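Local coordinates for phenazine-1-carboxylate N-methyltransferase (Pseudomonas aeruginosa, PDB 2IP2), which methylates phenazine-1-carboxylate with S-adenosyl-L-methionine to give 5-methyl-phenazine-1-carboxylate, a step in the biosynthesis of the virulence pigment pyocyanin, at residues 28-33 against 98-103; 85-88 against 94-97; 274-279 against 325-330; 289-292 against 298-301. All coordinates share one frame; numbering follows the deposited sequence.

Interaction 1. Residues 28-33 against 98-103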
loop_
_atom_site.group_PDB
_atom_site.type_symbol
_atom_site.label_atom_id
_atom_site.label_comp_id
_atom_site.label_asym_id
_atom_site.label_seq_id
_atom_site.Cartn_x
_atom_site.Cartn_y
_atom_site.Cartn_z
ATOM N N ALA A 28 7.251 -4.769 -11.267
ATOM C CA ALA A 28 8.636 -4.514 -11.728
ATOM C C ALA A 28 9.548 -5.704 -11.353
ATOM O O ALA A 28 10.452 -6.080 -12.128
ATOM C CB ALA A 28 9.187 -3.207 -11.065
ATOM N N THR A 29 9.302 -6.266 -10.160
ATOM C CA THR A 29 10.075 -7.422 -9.661
ATOM C C THR A 29 9.809 -8.707 -10.472
ATOM O O THR A 29 10.760 -9.329 -10.956
ATOM C CB THR A 29 9.913 -7.605 -8.116
ATOM O OG1 THR A 29 10.263 -6.368 -7.509
ATOM C CG2 THR A 29 10.905 -8.753 -7.572
ATOM N N ARG A 30 8.565 -9.116 -10.606
ATOM C CA ARG A 30 8.177 -10.272 -11.425
ATOM C C ARG A 30 8.751 -10.137 -12.834
ATOM O O ARG A 30 9.222 -11.114 -13.389
ATOM C CB ARG A 30 6.668 -10.288 -11.668
ATOM C CG ARG A 30 5.751 -10.980 -10.740
ATOM C CD ARG A 30 5.498 -12.466 -11.110
ATOM N NE ARG A 30 4.728 -12.734 -12.349
ATOM C CZ ARG A 30 3.402 -12.868 -12.446
ATOM N NH1 ARG A 30 2.582 -12.688 -11.401
ATOM N NH2 ARG A 30 2.877 -13.165 -13.632
ATOM N N LEU A 31 8.694 -8.937 -13.410
ATOM C CA LEU A 31 9.205 -8.733 -14.780
ATOM C C LEU A 31 10.745 -8.662 -14.894
ATOM O O LEU A 31 11.276 -8.685 -16.030
ATOM C CB LEU A 31 8.602 -7.476 -15.378
ATOM C CG LEU A 31 7.087 -7.565 -15.627
ATOM C CD1 LEU A 31 6.716 -6.291 -16.329
ATOM C CD2 LEU A 31 6.630 -8.846 -16.410
ATOM N N GLY A 32 11.425 -8.563 -13.760
ATOM C CA GLY A 32 12.903 -8.464 -13.708
ATOM C C GLY A 32 13.434 -7.172 -14.333
ATOM O O GLY A 32 14.556 -7.121 -14.818
ATOM N N LEU A 33 12.658 -6.099 -14.245
ATOM C CA LEU A 33 13.075 -4.778 -14.785
ATOM C C LEU A 33 14.425 -4.269 -14.249
ATOM O O LEU A 33 15.237 -3.723 -14.982
ATOM C CB LEU A 33 11.996 -3.713 -14.535
ATOM C CG LEU A 33 10.635 -3.967 -15.159
ATOM C CD1 LEU A 33 9.740 -2.709 -14.935
ATOM C CD2 LEU A 33 10.742 -4.336 -16.651
ATOM N N MET A 98 11.670 -11.793 -1.300
ATOM C CA MET A 98 10.680 -11.321 -0.292
ATOM C C MET A 98 9.520 -10.575 -0.992
ATOM O O MET A 98 8.329 -10.870 -0.756
ATOM C CB MET A 98 11.345 -10.426 0.764
ATOM C CG MET A 98 10.407 -10.026 1.906
ATOM S SD MET A 98 10.937 -8.558 2.771
ATOM C CE MET A 98 10.569 -7.383 1.448
ATOM N N VAL A 99 9.855 -9.668 -1.900
ATOM C CA VAL A 99 8.808 -8.932 -2.679
ATOM C C VAL A 99 7.833 -9.893 -3.385
ATOM O O VAL A 99 6.601 -9.714 -3.370
ATOM C CB VAL A 99 9.453 -7.952 -3.710
ATOM C CG1 VAL A 99 8.399 -7.379 -4.713
ATOM C CG2 VAL A 99 10.248 -6.802 -2.973
ATOM N N LEU A 100 8.395 -10.917 -4.025
ATOM C CA LEU A 100 7.589 -11.899 -4.776
ATOM C C LEU A 100 6.664 -12.675 -3.860
ATOM O O LEU A 100 5.477 -12.760 -4.149
ATOM C CB LEU A 100 8.465 -12.850 -5.610
ATOM C CG LEU A 100 9.253 -12.196 -6.779
ATOM C CD1 LEU A 100 10.247 -13.230 -7.391
ATOM C CD2 LEU A 100 8.286 -11.521 -7.811
ATOM N N PHE A 101 7.192 -13.186 -2.741
ATOM C CA PHE A 101 6.375 -13.970 -1.793
ATOM C C PHE A 101 5.304 -13.082 -1.177
ATOM O O PHE A 101 4.137 -13.436 -1.066
ATOM C CB PHE A 101 7.260 -14.589 -0.708
ATOM C CG PHE A 101 6.568 -15.706 0.036
ATOM C CD1 PHE A 101 5.705 -15.405 1.078
ATOM C CD2 PHE A 101 6.699 -17.020 -0.380
ATOM C CE1 PHE A 101 5.024 -16.422 1.786
ATOM C CE2 PHE A 101 6.017 -18.056 0.300
ATOM C CZ PHE A 101 5.175 -17.733 1.395
ATOM N N TYR A 102 5.678 -11.850 -0.880
ATOM C CA TYR A 102 4.720 -10.939 -0.222
ATOM C C TYR A 102 3.608 -10.535 -1.174
ATOM O O TYR A 102 2.439 -10.388 -0.781
ATOM C CB TYR A 102 5.488 -9.738 0.244
ATOM C CG TYR A 102 6.197 -9.938 1.584
ATOM C CD1 TYR A 102 6.630 -11.199 2.032
ATOM C CD2 TYR A 102 6.425 -8.858 2.391
ATOM C CE1 TYR A 102 7.266 -11.335 3.315
ATOM C CE2 TYR A 102 7.053 -8.982 3.659
ATOM C CZ TYR A 102 7.472 -10.191 4.088
ATOM O OH TYR A 102 8.121 -10.266 5.323
ATOM N N GLY A 103 3.974 -10.423 -2.457
ATOM C CA GLY A 103 3.008 -10.062 -3.521
ATOM C C GLY A 103 2.189 -11.214 -4.073
ATOM O O GLY A 103 1.314 -11.000 -4.912
#
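Thr29 and Arg30 meet Val99 and Leu100 in a small van der Waals contact, mostly of methyl groups, between two helices, the end of helix 6-30 and helix 96-102. No hydrogen bond crosses it. The two branches of Thr29 divide the work. Thr29 CG2 lies against the isopropyl end of Leu100, 3.8 Å from Leu100 CD2. Thr29 OG1 sits 3.5 Å from Val99 CG1, a contact made with its flank, since its own hydrogen bond goes to Val25 O one helical turn back. Thr29 CG2 is anti to the backbone N and OG1 is anti to the carbonyl carbon (chi1 -54°), which places both branches on Val99 and Leu100. Leu100 CD2 also reaches the neighbouring backbone, 3.7 Å from Arg30 N. Segment 28-33 belongs to the N-terminal dimerisation domain of the O-methyltransferase family. Helix 6-30 ends here in a Schellman motif: Gly32 takes a positive phi, Gly32 N bonds to Thr29 O and Leu33 N to Ala28 O. The Arg30 chain crosses Leu100 at about a right angle, with Arg30 CG 3.9 Å from Leu100 CD2. Its NH2 makes a salt bridge to Glu115 of the second subunit. Val99 also packs on Val16 of that subunit.

Interaction 2. Residues 85-88 against 94-97; sequences SHLL and SFRD
Leu87 O accepts a hydrogen bond from Phe95 N at 2.7 Å, in the carbonyl plane, and so joins the turn after helix 83-86 to the residues that lead into helix 96-102. The hydrogen bond is bent, with an N-H...O angle of 137°. Leu87 and Phe95 point the same way, side by side. Leu87 CD2 lies over one face of the Phe95 ring, near its rim, 4.0 Å from Phe95 CD1. Ser94 presents CB to this junction, with Ser94 CB 3.2 Å from Leu87 O. Its hydroxyl turns back between the backbone N and the carbonyl carbon (chi1 63°), and Ser94 OG caps the coming helix by accepting from Arg96 N at 3.3 Å. The same OG is also hydrogen-bonded to Arg89 O. Arg96 runs extended past the carbonyl of Leu88, with Arg96 CB 3.3 Å from Leu88 O. A water completes the link: it donates to Leu88 O and accepts from Arg96 NH1. The junction therefore closes a short connection between two helices. Leu88 and Arg96 face helix 6-30 at Thr29, while Leu87 and Leu88 pack on Leu12, and Phe95 on Ile13, of the second subunit.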
loop_
_atom_site.group_PDB
_atom_site.type_symbol
_atom_site.label_atom_id
_atom_site.label_comp_id
_atom_site.label_asym_id
_atom_site.label_seq_id
_atom_site.Cartn_x
_atom_site.Cartn_y
_atom_site.Cartn_z
ATOM N N SER A 85 16.064 0.293 -6.050
ATOM C CA SER A 85 15.805 -0.738 -7.088
ATOM C C SER A 85 16.872 -1.856 -7.159
ATOM O O SER A 85 16.596 -2.989 -7.538
ATOM C CB SER A 85 15.526 -0.122 -8.454
ATOM O OG SER A 85 16.690 0.422 -9.075
ATOM N N HIS A 86 18.103 -1.523 -6.804
ATOM C CA HIS A 86 19.157 -2.552 -6.604
ATOM C C HIS A 86 18.713 -3.652 -5.655
ATOM O O HIS A 86 19.051 -4.808 -5.821
ATOM C CB HIS A 86 20.455 -1.883 -6.118
ATOM C CG HIS A 86 21.263 -1.267 -7.218
ATOM N ND1 HIS A 86 21.650 -1.968 -8.339
ATOM C CD2 HIS A 86 21.794 -0.027 -7.347
ATOM C CE1 HIS A 86 22.373 -1.185 -9.117
ATOM N NE2 HIS A 86 22.479 -0.006 -8.534
ATOM N N LEU A 87 17.892 -3.290 -4.682
ATOM C CA LEU A 87 17.354 -4.302 -3.768
ATOM C C LEU A 87 16.339 -5.233 -4.407
ATOM O O LEU A 87 15.958 -6.261 -3.817
ATOM C CB LEU A 87 16.737 -3.620 -2.550
ATOM C CG LEU A 87 17.718 -2.971 -1.566
ATOM C CD1 LEU A 87 16.906 -2.115 -0.671
ATOM C CD2 LEU A 87 18.357 -4.080 -0.753
ATOM N N LEU A 88 15.882 -4.889 -5.606
ATOM C CA LEU A 88 14.986 -5.775 -6.320
ATOM C C LEU A 88 15.680 -6.747 -7.247
ATOM O O LEU A 88 15.029 -7.652 -7.817
ATOM C CB LEU A 88 13.938 -4.964 -7.124
ATOM C CG LEU A 88 13.128 -3.914 -6.374
ATOM C CD1 LEU A 88 12.350 -3.128 -7.393
ATOM C CD2 LEU A 88 12.215 -4.550 -5.295
ATOM N N SER A 94 19.292 -9.663 -1.835
ATOM C CA SER A 94 18.337 -8.599 -2.186
ATOM C C SER A 94 16.992 -8.875 -1.512
ATOM O O SER A 94 16.787 -9.922 -0.885
ATOM C CB SER A 94 18.138 -8.566 -3.692
ATOM O OG SER A 94 17.558 -9.799 -4.094
ATOM N N PHE A 95 16.058 -7.941 -1.698
ATOM C CA PHE A 95 14.655 -8.118 -1.251
ATOM C C PHE A 95 13.776 -8.805 -2.299
ATOM O O PHE A 95 12.552 -8.991 -2.096
ATOM C CB PHE A 95 14.089 -6.762 -0.889
ATOM C CG PHE A 95 14.616 -6.219 0.409
ATOM C CD1 PHE A 95 15.804 -6.683 0.946
ATOM C CD2 PHE A 95 13.907 -5.251 1.116
ATOM C CE1 PHE A 95 16.297 -6.175 2.153
ATOM C CE2 PHE A 95 14.390 -4.743 2.353
ATOM C CZ PHE A 95 15.584 -5.202 2.858
ATOM N N ARG A 96 14.422 -9.223 -3.399
ATOM C CA ARG A 96 13.667 -9.716 -4.566
ATOM C C ARG A 96 12.714 -10.847 -4.198
ATOM O O ARG A 96 11.528 -10.772 -4.479
ATOM C CB ARG A 96 14.600 -10.164 -5.713
ATOM C CG ARG A 96 13.865 -10.914 -6.793
ATOM C CD ARG A 96 14.740 -11.337 -8.045
ATOM N NE ARG A 96 14.088 -12.490 -8.684
ATOM C CZ ARG A 96 13.197 -12.421 -9.667
ATOM N NH1 ARG A 96 12.861 -11.255 -10.199
ATOM N NH2 ARG A 96 12.669 -13.537 -10.137
ATOM N N ASP A 97 13.225 -11.924 -3.585
ATOM C CA ASP A 97 12.348 -13.051 -3.254
ATOM C C ASP A 97 11.320 -12.699 -2.203
ATOM O O ASP A 97 10.276 -13.320 -2.170
ATOM C CB ASP A 97 13.186 -14.219 -2.736
ATOM C CG ASP A 97 14.038 -14.777 -3.849
ATOM O OD1 ASP A 97 13.449 -15.058 -4.933
ATOM O OD2 ASP A 97 15.258 -14.823 -3.679
HETATM O O HOH W 1 14.316 -8.490 -10.374
#

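Interaction 3. Residues 274-279 against 325-330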
loop_
_atom_site.group_PDB
_atom_site.type_symbol
_atom_site.label_atom_id
_atom_site.label_comp_id
_atom_site.label_asym_id
_atom_site.label_seq_id
_atom_site.Cartn_x
_atom_site.Cartn_y
_atom_site.Cartn_z
ATOM N N THR A 274 10.294 -6.518 18.821
ATOM C CA THR A 274 9.421 -6.254 19.970
ATOM C C THR A 274 8.735 -4.897 19.755
ATOM O O THR A 274 9.276 -4.061 19.056
ATOM C CB THR A 274 10.200 -6.197 21.311
ATOM O OG1 THR A 274 11.112 -5.088 21.272
ATOM C CG2 THR A 274 10.976 -7.467 21.559
ATOM N N ILE A 275 7.585 -4.680 20.400
ATOM C CA ILE A 275 6.828 -3.456 20.303
ATOM C C ILE A 275 7.151 -2.590 21.545
ATOM O O ILE A 275 7.021 -3.057 22.673
ATOM C CB ILE A 275 5.287 -3.773 20.235
ATOM C CG1 ILE A 275 4.933 -4.848 19.205
ATOM C CG2 ILE A 275 4.478 -2.538 20.031
ATOM C CD1 ILE A 275 5.220 -4.481 17.743
ATOM N N SER A 276 7.645 -1.370 21.335
ATOM C CA SER A 276 7.736 -0.380 22.402
ATOM C C SER A 276 6.306 -0.101 22.898
ATOM O O SER A 276 5.488 0.452 22.162
ATOM C CB SER A 276 8.429 0.876 21.889
ATOM O OG SER A 276 9.698 0.560 21.318
ATOM N N ALA A 277 6.009 -0.522 24.126
ATOM C CA ALA A 277 4.681 -0.340 24.750
ATOM C C ALA A 277 4.170 1.114 24.825
ATOM O O ALA A 277 2.978 1.336 24.716
ATOM C CB ALA A 277 4.651 -0.978 26.127
ATOM N N SER A 278 5.060 2.091 24.994
ATOM C CA SER A 278 4.628 3.481 25.044
ATOM C C SER A 278 4.395 4.026 23.643
ATOM O O SER A 278 3.249 4.042 23.198
ATOM C CB SER A 278 5.561 4.382 25.880
ATOM O OG SER A 278 6.929 4.191 25.536
ATOM N N GLU A 279 5.443 4.465 22.950
ATOM C CA GLU A 279 5.234 5.072 21.620
ATOM C C GLU A 279 5.771 4.181 20.491
ATOM O O GLU A 279 6.826 4.447 19.923
ATOM C CB GLU A 279 5.856 6.471 21.537
ATOM C CG GLU A 279 5.020 7.596 22.165
ATOM C CD GLU A 279 3.792 8.001 21.333
ATOM O OE1 GLU A 279 3.808 7.824 20.072
ATOM O OE2 GLU A 279 2.815 8.522 21.963
ATOM N N GLU A 325 13.094 -3.365 11.894
ATOM C CA GLU A 325 12.326 -3.379 13.125
ATOM C C GLU A 325 12.659 -4.567 14.055
ATOM O O GLU A 325 11.799 -5.020 14.804
ATOM C CB GLU A 325 10.798 -3.274 12.848
ATOM C CG GLU A 325 10.323 -1.961 12.180
ATOM C CD GLU A 325 10.567 -0.705 13.026
ATOM O OE1 GLU A 325 10.525 -0.806 14.269
ATOM O OE2 GLU A 325 10.784 0.377 12.444
ATOM N N THR A 326 13.911 -5.032 14.057
ATOM C CA THR A 326 14.244 -6.161 14.961
ATOM C C THR A 326 15.107 -5.657 16.109
ATOM O O THR A 326 15.765 -4.631 15.987
ATOM C CB THR A 326 14.921 -7.382 14.251
ATOM O OG1 THR A 326 15.750 -8.128 15.175
ATOM C CG2 THR A 326 15.764 -6.955 13.126
ATOM N N ARG A 327 15.055 -6.350 17.233
ATOM C CA ARG A 327 15.768 -5.869 18.420
ATOM C C ARG A 327 16.804 -6.886 18.768
ATOM O O ARG A 327 16.572 -8.090 18.583
ATOM C CB ARG A 327 14.835 -5.794 19.593
ATOM C CG ARG A 327 14.991 -4.542 20.371
ATOM C CD ARG A 327 13.689 -3.769 20.217
ATOM N NE ARG A 327 13.910 -2.355 19.973
ATOM C CZ ARG A 327 12.929 -1.457 19.877
ATOM N NH1 ARG A 327 11.652 -1.810 20.017
ATOM N NH2 ARG A 327 13.235 -0.203 19.652
ATOM N N MET A 328 17.912 -6.425 19.344
ATOM C CA MET A 328 18.899 -7.372 19.887
ATOM C C MET A 328 18.960 -7.046 21.368
ATOM O O MET A 328 19.275 -5.917 21.718
ATOM C CB MET A 328 20.279 -7.190 19.259
ATOM C CG MET A 328 21.357 -8.162 19.893
ATOM S SD MET A 328 23.003 -7.963 19.157
ATOM C CE MET A 328 23.522 -6.448 19.976
ATOM N N ILE A 329 18.625 -8.010 22.206
ATOM C CA ILE A 329 18.668 -7.813 23.680
ATOM C C ILE A 329 19.771 -8.742 24.235
ATOM O O ILE A 329 19.633 -9.969 24.166
ATOM C CB ILE A 329 17.303 -8.104 24.306
ATOM C CG1 ILE A 329 16.228 -7.111 23.769
ATOM C CG2 ILE A 329 17.356 -8.025 25.842
ATOM C CD1 ILE A 329 14.768 -7.607 23.978
ATOM N N VAL A 330 20.847 -8.140 24.782
ATOM C CA VAL A 330 21.934 -8.917 25.389
ATOM C C VAL A 330 21.741 -8.966 26.925
ATOM O O VAL A 330 21.526 -7.921 27.571
ATOM C CB VAL A 330 23.328 -8.392 24.985
ATOM C CG1 VAL A 330 24.425 -9.346 25.526
ATOM C CG2 VAL A 330 23.446 -8.299 23.455
HETATM O O HOH W 2 11.831 -4.385 17.273
HETATM O O HOH W 3 10.204 0.637 18.270
#
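Thr274 and Arg327 make the main side-chain contact, and it is largely one of packing. The two side chains cross at about a right angle. Thr274 OG1 lies 3.1 Å from Arg327 CD, at the edge of the guanidinium and in its plane. This hydroxyl is held between the backbone N and the carbonyl carbon (chi1 64°), and it is hydrogen-bonded to Thr302 OG1 at the start of helix 302-311. A looser apolar touch lies beside it, where Thr274 CG2 comes within 4.5 Å of Ile329 CD1.

The polar approaches gather at the end of the arginine. Its chain is bent at chi2 and chi3, which brings NH1 near the loop. Arg327 NH1 is 3.4 Å from Thr274 O, which lies oblique to the guanidinium. In one of the two conformers of Ser276, Ser276 OG is 3.3 Å from Arg327 NH1, also obliquely. The strong partner is elsewhere: Arg327 NH2 makes a salt bridge to Asp321 on strand 314-322.

Water supplies a further link. One molecule accepts from Thr274 N and donates to Glu325 O.

The contact joins the loop after strand 267-272 to strand 326-333, its antiparallel neighbour in the seven-stranded, Rossmann-like sheet of class I methyltransferases. Arg327 bonds by its backbone to Glu272, just before the loop departs. No clear direct hydrogen bond crosses between the segments. The chemistry suggests that packing, helped by water, joins the loop to the strand, while the arginine's charge is probably balanced mainly by Asp321.

Interaction 4. Residues 289-292 against 298-301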
loop_
_atom_site.group_PDB
_atom_site.type_symbol
_atom_site.label_atom_id
_atom_site.label_comp_id
_atom_site.label_asym_id
_atom_site.label_seq_id
_atom_site.Cartn_x
_atom_site.Cartn_y
_atom_site.Cartn_z
ATOM N N VAL A 289 0.552 -6.848 13.100
ATOM C CA VAL A 289 -0.740 -7.250 12.535
ATOM C C VAL A 289 -0.502 -8.264 11.429
ATOM O O VAL A 289 -1.229 -9.259 11.296
ATOM C CB VAL A 289 -1.627 -6.058 12.099
ATOM C CG1 VAL A 289 -2.942 -6.582 11.497
ATOM C CG2 VAL A 289 -2.023 -5.167 13.343
ATOM N N HIS A 290 0.577 -8.043 10.684
ATOM C CA HIS A 290 0.943 -8.997 9.645
ATOM C C HIS A 290 1.224 -10.395 10.225
ATOM O O HIS A 290 0.819 -11.431 9.636
ATOM C CB HIS A 290 2.188 -8.506 8.916
ATOM C CG HIS A 290 2.722 -9.509 7.933
ATOM N ND1 HIS A 290 1.974 -9.962 6.855
ATOM C CD2 HIS A 290 3.916 -10.155 7.868
ATOM C CE1 HIS A 290 2.707 -10.812 6.147
ATOM N NE2 HIS A 290 3.884 -10.955 6.743
ATOM N N LEU A 291 1.896 -10.447 11.382
ATOM C CA LEU A 291 2.183 -11.743 12.034
ATOM C C LEU A 291 0.903 -12.522 12.367
ATOM O O LEU A 291 0.839 -13.749 12.173
ATOM C CB LEU A 291 3.080 -11.538 13.278
ATOM C CG LEU A 291 3.669 -12.784 13.950
ATOM C CD1 LEU A 291 4.246 -13.741 12.906
ATOM C CD2 LEU A 291 4.780 -12.378 14.886
ATOM N N PHE A 292 -0.127 -11.808 12.844
ATOM C CA PHE A 292 -1.423 -12.384 13.001
ATOM C C PHE A 292 -1.980 -12.863 11.641
ATOM O O PHE A 292 -2.460 -14.003 11.511
ATOM C CB PHE A 292 -2.442 -11.398 13.648
ATOM C CG PHE A 292 -3.853 -11.890 13.487
ATOM C CD1 PHE A 292 -4.314 -12.965 14.276
ATOM C CD2 PHE A 292 -4.682 -11.379 12.440
ATOM C CE1 PHE A 292 -5.597 -13.501 14.046
ATOM C CE2 PHE A 292 -5.952 -11.874 12.216
ATOM C CZ PHE A 292 -6.427 -12.959 13.025
ATOM N N ARG A 298 2.158 -13.368 17.474
ATOM C CA ARG A 298 2.193 -11.974 17.937
ATOM C C ARG A 298 3.565 -11.589 18.500
ATOM O O ARG A 298 4.341 -12.460 18.865
ATOM C CB ARG A 298 1.110 -11.682 18.985
ATOM C CG ARG A 298 1.339 -12.256 20.388
ATOM C CD ARG A 298 0.818 -13.687 20.510
ATOM N NE ARG A 298 -0.443 -13.953 19.788
ATOM C CZ ARG A 298 -1.664 -13.974 20.341
ATOM N NH1 ARG A 298 -1.836 -13.734 21.637
ATOM N NH2 ARG A 298 -2.731 -14.235 19.590
ATOM N N HIS A 299 3.846 -10.289 18.560
ATOM C CA HIS A 299 5.083 -9.802 19.165
ATOM C C HIS A 299 4.857 -9.435 20.647
ATOM O O HIS A 299 3.745 -9.070 21.060
ATOM C CB HIS A 299 5.680 -8.642 18.338
ATOM C CG HIS A 299 6.116 -9.035 16.948
ATOM N ND1 HIS A 299 7.120 -9.947 16.708
ATOM C CD2 HIS A 299 5.714 -8.607 15.728
ATOM C CE1 HIS A 299 7.299 -10.090 15.408
ATOM N NE2 HIS A 299 6.468 -9.275 14.788
ATOM N N ARG A 300 5.898 -9.591 21.474
ATOM C CA ARG A 300 5.872 -9.079 22.836
ATOM C C ARG A 300 6.308 -7.630 22.891
ATOM O O ARG A 300 6.999 -7.137 22.023
ATOM C CB ARG A 300 6.822 -9.889 23.705
ATOM C CG ARG A 300 6.268 -11.254 24.187
ATOM C CD ARG A 300 7.191 -11.802 25.248
ATOM N NE ARG A 300 6.658 -12.980 25.932
ATOM C CZ ARG A 300 6.822 -14.223 25.489
ATOM N NH1 ARG A 300 7.477 -14.444 24.342
ATOM N NH2 ARG A 300 6.338 -15.248 26.181
ATOM N N THR A 301 5.945 -6.927 23.951
ATOM C CA THR A 301 6.543 -5.631 24.145
ATOM C C THR A 301 7.969 -5.881 24.622
ATOM O O THR A 301 8.306 -6.959 25.183
ATOM C CB THR A 301 5.818 -4.779 25.217
ATOM O OG1 THR A 301 5.852 -5.475 26.466
ATOM C CG2 THR A 301 4.360 -4.437 24.794
#
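Leu291 buries the most surface here, against the ring of His299 and the backbone of Arg298. Its CD2 methyl sits over one face of the imidazole in a CH-pi contact, with Leu291 CD2 3.6 Å from the centroid of the His299 ring and 19° off the normal. The methyl is displaced toward the CE1 and NE2 side, with Leu291 CD2 3.4 Å from His299 CE1. With CG anti to the backbone N (chi1 -170°), the Leu291 chain projects from the helix toward the loop and crosses the histidine at about a right angle. Leu291 CD2 also lies 3.8 Å from Arg298 N. These residues belong to helix 282-295 of the O-methyltransferase domain and to the loop that joins it to helix 302-311. The chain turns back on itself in a few residues, and His299 N is hydrogen-bonded to Asp288 OD1 on the helix. The side chain of His299 is about 7 Å from that of Arg241, a predicted S-adenosyl-L-methionine site. Arg298 contributes mostly through its backbone. Its CB points away from the helix, and NH1 forms a salt bridge with Glu56 of the second subunit, whose Arg60 also packs on Arg298 and Phe292.

Overall arrangement
Interaction 2 is the buried one of the four, and interaction 4 lies at the surface. Interactions 1 and 3 are partly buried. Interactions 1 and 2 share helix 96-102 and touch directly, with Leu88 CD2 3.5 Å from Thr29 OG1. Interactions 3 and 4 belong to the methyltransferase side. They meet through the backbone, where Ile275 N and Arg300 O, 3.0 Å apart, probably form a hydrogen bond. The centres of the two pairs are 25 to 29 Å apart, though the nearest atoms of interactions 1 and 4 are about 5 Å apart and do not touch. The chemistry differs too: side-chain packing without hydrogen bonds in 1, a backbone bond with a capped helix start in 2, packing helped by water in 3 and a CH-pi contact in 4.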